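Local coordinates for glycosyltransferase-stabilizing protein Gtf2 (Streptococcus gordonii, PDB 5E9T) that acts as the stabilizing, substrate-binding partner of the glycosyltransferase GtfA, with which it attaches the first GlcNAc to the serine-rich repeat adhesin GspB, at residues M1-T12 with L191-S202. Numbering follows the deposited sequence.
Sequences MIQLFDYYNQET and LDHILFNSLAYS
N197 turns its amide oxygen to the edge of the F5 ring, N197 OD1 lying in the ring plane 3.3 Å from F5 CD1, while amide and ring planes stand almost perpendicular (89°), an approach consistent with weak attraction between the oxygen and the ring's slightly positive rim. Nearby, one face of the F196 ring receives S202 O, 3.5 Å above the plane and displaced toward the rim. These groups sit where two central strands end in the Rossmann-like parallel sheet. Strands 2-5 and 194-196 are neighbours in it, although the chain between them includes the large antiparallel sheet. Three backbone bonds hold the pairing: I2 N donates to H193 O, I2 O accepts L195 N at 3.0 Å, and L4 N reaches L195 O at 2.8 Å. On the face bearing I2, L4 and I194, branched aliphatics suit the apolar layer under helix 176-186, where I2 meets L184 and L4 meets I180; I2 CD1 packs 3.7 Å from I194 CG1, the two chains side by side. L195 points to the other face, where the buried Q3 has its OE1 hydrogen-bonded to T28 and H16. Past the strands, asparagine suits position 197 because its short amide can stand in for a strand carbonyl: with CG held between backbone N and carbonyl carbon (chi1 60°), N197 OD1 accepts D6 N at 3.2 Å in plane, on a lone pair. D6 sets a buried carboxylate against the start of helix 201-207, whose N-cap residue is A200; the helix dipole would probably favour its negative charge. Its two oxygens grip one residue: S202 N donates to D6 OD1 from the syn side, 33° out of plane, and S202 OG donates to D6 OD2 at 2.7 Å, from above the carboxylate plane.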
# COMPACT_ATOMS: atom_id res chain seq x y z
N MSE B 1 -27.07 15.17 -46.93
CA MSE B 1 -27.27 13.84 -46.39
C MSE B 1 -26.19 13.48 -45.36
O MSE B 1 -25.03 13.83 -45.55
CB MSE B 1 -27.29 12.84 -47.52
CG MSE B 1 -28.15 11.66 -47.27
SE MSE B 1 -27.55 10.31 -48.51
CE MSE B 1 -28.62 8.86 -48.02
N ILE B 2 -26.59 12.81 -44.28
CA ILE B 2 -25.65 12.34 -43.26
C ILE B 2 -26.11 10.99 -42.75
O ILE B 2 -27.31 10.69 -42.70
CB ILE B 2 -25.51 13.32 -42.06
CG1 ILE B 2 -26.85 13.50 -41.35
CG2 ILE B 2 -24.92 14.65 -42.50
CD1 ILE B 2 -26.70 13.88 -39.88
N GLN B 3 -25.14 10.16 -42.36
CA GLN B 3 -25.40 8.99 -41.54
C GLN B 3 -24.88 9.25 -40.14
O GLN B 3 -23.72 9.62 -39.96
CB GLN B 3 -24.75 7.73 -42.09
CG GLN B 3 -24.99 7.46 -43.54
CD GLN B 3 -23.81 6.76 -44.16
OE1 GLN B 3 -22.66 7.11 -43.87
NE2 GLN B 3 -24.07 5.79 -45.01
N LEU B 4 -25.75 9.07 -39.16
CA LEU B 4 -25.41 9.37 -37.77
C LEU B 4 -25.58 8.09 -36.96
O LEU B 4 -26.70 7.65 -36.71
CB LEU B 4 -26.32 10.47 -37.26
CG LEU B 4 -26.07 11.01 -35.87
CD1 LEU B 4 -24.94 12.01 -35.89
CD2 LEU B 4 -27.33 11.67 -35.56
N PHE B 5 -24.47 7.51 -36.52
CA PHE B 5 -24.50 6.25 -35.81
C PHE B 5 -24.11 6.46 -34.36
O PHE B 5 -23.11 7.14 -34.08
CB PHE B 5 -23.59 5.22 -36.48
CG PHE B 5 -23.88 5.00 -37.94
CD1 PHE B 5 -25.06 4.40 -38.34
CD2 PHE B 5 -22.97 5.38 -38.91
CE1 PHE B 5 -25.33 4.20 -39.69
CE2 PHE B 5 -23.23 5.17 -40.25
CZ PHE B 5 -24.41 4.58 -40.64
N ASP B 6 -24.90 5.90 -33.45
CA ASP B 6 -24.56 5.96 -32.03
C ASP B 6 -23.17 5.38 -31.78
O ASP B 6 -22.27 6.08 -31.32
CB ASP B 6 -25.61 5.22 -31.20
CG ASP B 6 -26.87 6.04 -31.00
OD1 ASP B 6 -26.81 7.02 -30.23
OD2 ASP B 6 -27.91 5.71 -31.61
N TYR B 7 -22.99 4.11 -32.10
CA TYR B 7 -21.73 3.42 -31.88
C TYR B 7 -21.10 3.02 -33.20
O TYR B 7 -21.77 2.93 -34.24
CB TYR B 7 -21.94 2.17 -31.03
CG TYR B 7 -22.56 2.47 -29.70
CD1 TYR B 7 -22.03 3.45 -28.88
CD2 TYR B 7 -23.69 1.80 -29.27
CE1 TYR B 7 -22.59 3.74 -27.66
CE2 TYR B 7 -24.26 2.08 -28.05
CZ TYR B 7 -23.71 3.06 -27.25
OH TYR B 7 -24.27 3.35 -26.04
N TYR B 8 -19.79 2.81 -33.16
CA TYR B 8 -19.10 2.15 -34.24
C TYR B 8 -18.88 0.69 -33.87
O TYR B 8 -18.34 0.39 -32.80
CB TYR B 8 -17.76 2.80 -34.56
CG TYR B 8 -17.01 2.00 -35.60
CD1 TYR B 8 -17.56 1.80 -36.86
CD2 TYR B 8 -15.79 1.41 -35.31
CE1 TYR B 8 -16.90 1.06 -37.80
CE2 TYR B 8 -15.12 0.66 -36.25
CZ TYR B 8 -15.68 0.49 -37.50
OH TYR B 8 -15.02 -0.26 -38.45
N ASN B 9 -19.30 -0.20 -34.75
CA ASN B 9 -19.11 -1.64 -34.63
C ASN B 9 -19.38 -2.23 -36.01
O ASN B 9 -19.64 -1.49 -36.96
CB ASN B 9 -20.02 -2.24 -33.55
CG ASN B 9 -21.48 -1.91 -33.77
OD1 ASN B 9 -22.14 -2.52 -34.61
ND2 ASN B 9 -21.99 -0.94 -33.02
N GLN B 10 -19.33 -3.55 -36.12
CA GLN B 10 -19.48 -4.16 -37.44
C GLN B 10 -20.88 -3.94 -37.99
O GLN B 10 -21.04 -3.68 -39.19
CB GLN B 10 -19.14 -5.65 -37.39
CG GLN B 10 -19.16 -6.31 -38.77
CD GLN B 10 -17.84 -6.18 -39.50
OE1 GLN B 10 -17.69 -5.37 -40.41
NE2 GLN B 10 -16.87 -7.00 -39.10
N GLU B 11 -21.92 -4.03 -37.14
CA GLU B 11 -23.28 -3.84 -37.63
C GLU B 11 -23.45 -2.46 -38.26
O GLU B 11 -24.13 -2.32 -39.28
CB GLU B 11 -24.29 -4.03 -36.49
CG GLU B 11 -24.44 -5.46 -36.02
CD GLU B 11 -23.93 -5.64 -34.61
OE1 GLU B 11 -24.00 -4.68 -33.83
OE2 GLU B 11 -23.48 -6.74 -34.28
N THR B 12 -22.85 -1.43 -37.66
CA THR B 12 -22.93 -0.12 -38.29
C THR B 12 -21.98 -0.01 -39.47
O THR B 12 -22.24 0.77 -40.40
CB THR B 12 -22.66 0.99 -37.27
OG1 THR B 12 -21.38 1.59 -37.51
CG2 THR B 12 -22.69 0.44 -35.87
N LEU B 191 -28.73 18.49 -44.11
CA LEU B 191 -29.63 17.70 -43.28
C LEU B 191 -30.85 17.15 -44.03
O LEU B 191 -31.87 16.89 -43.39
CB LEU B 191 -30.04 18.51 -42.05
CG LEU B 191 -28.91 18.50 -41.01
CD1 LEU B 191 -29.07 19.56 -39.91
CD2 LEU B 191 -28.72 17.12 -40.39
N ASP B 192 -30.80 17.04 -45.38
CA ASP B 192 -31.92 16.45 -46.14
C ASP B 192 -32.47 15.25 -45.42
O ASP B 192 -33.68 15.10 -45.25
CB ASP B 192 -31.50 15.89 -47.51
CG ASP B 192 -30.61 16.79 -48.30
OD1 ASP B 192 -30.08 16.32 -49.31
OD2 ASP B 192 -30.46 17.95 -47.96
N HIS B 193 -31.55 14.36 -45.05
CA HIS B 193 -31.86 13.02 -44.62
C HIS B 193 -30.85 12.66 -43.56
O HIS B 193 -29.66 12.95 -43.70
CB HIS B 193 -31.79 12.05 -45.81
CG HIS B 193 -32.85 12.28 -46.83
ND1 HIS B 193 -34.19 12.19 -46.53
CD2 HIS B 193 -32.77 12.60 -48.14
CE1 HIS B 193 -34.90 12.44 -47.62
NE2 HIS B 193 -34.06 12.69 -48.61
N ILE B 194 -31.33 12.05 -42.49
CA ILE B 194 -30.48 11.53 -41.44
C ILE B 194 -30.74 10.04 -41.38
O ILE B 194 -31.84 9.61 -40.99
CB ILE B 194 -30.76 12.20 -40.09
CG1 ILE B 194 -30.39 13.69 -40.14
CG2 ILE B 194 -30.02 11.49 -38.97
CD1 ILE B 194 -30.72 14.45 -38.87
N LEU B 195 -29.78 9.23 -41.78
CA LEU B 195 -29.90 7.79 -41.61
C LEU B 195 -29.13 7.42 -40.35
O LEU B 195 -27.95 7.74 -40.22
CB LEU B 195 -29.39 7.02 -42.81
CG LEU B 195 -30.08 7.49 -44.06
CD1 LEU B 195 -28.91 8.03 -44.78
CD2 LEU B 195 -30.74 6.41 -44.90
N PHE B 196 -29.82 6.75 -39.43
CA PHE B 196 -29.24 6.43 -38.14
C PHE B 196 -29.65 5.02 -37.74
O PHE B 196 -30.65 4.48 -38.21
CB PHE B 196 -29.65 7.44 -37.07
CG PHE B 196 -31.13 7.64 -36.96
CD1 PHE B 196 -31.78 8.53 -37.78
CD2 PHE B 196 -31.86 6.95 -36.01
CE1 PHE B 196 -33.14 8.72 -37.67
CE2 PHE B 196 -33.21 7.13 -35.89
CZ PHE B 196 -33.86 8.01 -36.72
N ASN B 197 -28.80 4.40 -36.90
CA ASN B 197 -28.93 2.99 -36.55
C ASN B 197 -29.53 2.69 -35.18
O ASN B 197 -29.59 1.51 -34.81
CB ASN B 197 -27.56 2.32 -36.66
CG ASN B 197 -26.54 2.94 -35.75
OD1 ASN B 197 -26.62 4.13 -35.45
ND2 ASN B 197 -25.57 2.15 -35.31
N SER B 198 -29.93 3.68 -34.37
CA SER B 198 -30.45 3.32 -33.05
C SER B 198 -31.44 4.36 -32.52
O SER B 198 -31.64 5.43 -33.10
CB SER B 198 -29.31 3.14 -32.04
OG SER B 198 -29.82 2.83 -30.76
N LEU B 199 -32.03 4.01 -31.37
CA LEU B 199 -33.02 4.81 -30.67
C LEU B 199 -32.41 5.65 -29.55
O LEU B 199 -33.15 6.26 -28.76
CB LEU B 199 -34.13 3.92 -30.13
CG LEU B 199 -34.96 3.35 -31.29
CD1 LEU B 199 -36.12 2.50 -30.81
CD2 LEU B 199 -35.46 4.50 -32.16
N ALA B 200 -31.09 5.67 -29.44
CA ALA B 200 -30.35 6.55 -28.54
C ALA B 200 -30.23 7.94 -29.16
O ALA B 200 -31.06 8.32 -30.00
CB ALA B 200 -28.97 5.97 -28.23
N TYR B 201 -29.26 8.72 -28.69
CA TYR B 201 -29.10 10.12 -29.11
C TYR B 201 -29.22 10.31 -30.62
O TYR B 201 -29.76 11.31 -31.08
CB TYR B 201 -27.75 10.63 -28.60
CG TYR B 201 -27.49 10.15 -27.19
CD1 TYR B 201 -28.24 10.64 -26.13
CD2 TYR B 201 -26.52 9.20 -26.93
CE1 TYR B 201 -28.02 10.20 -24.84
CE2 TYR B 201 -26.29 8.75 -25.64
CZ TYR B 201 -27.04 9.26 -24.60
OH TYR B 201 -26.82 8.82 -23.32
N SER B 202 -28.70 9.35 -31.40
CA SER B 202 -28.79 9.44 -32.86
C SER B 202 -30.23 9.56 -33.32
O SER B 202 -30.50 10.02 -34.44
CB SER B 202 -28.19 8.20 -33.52
OG SER B 202 -29.14 7.15 -33.47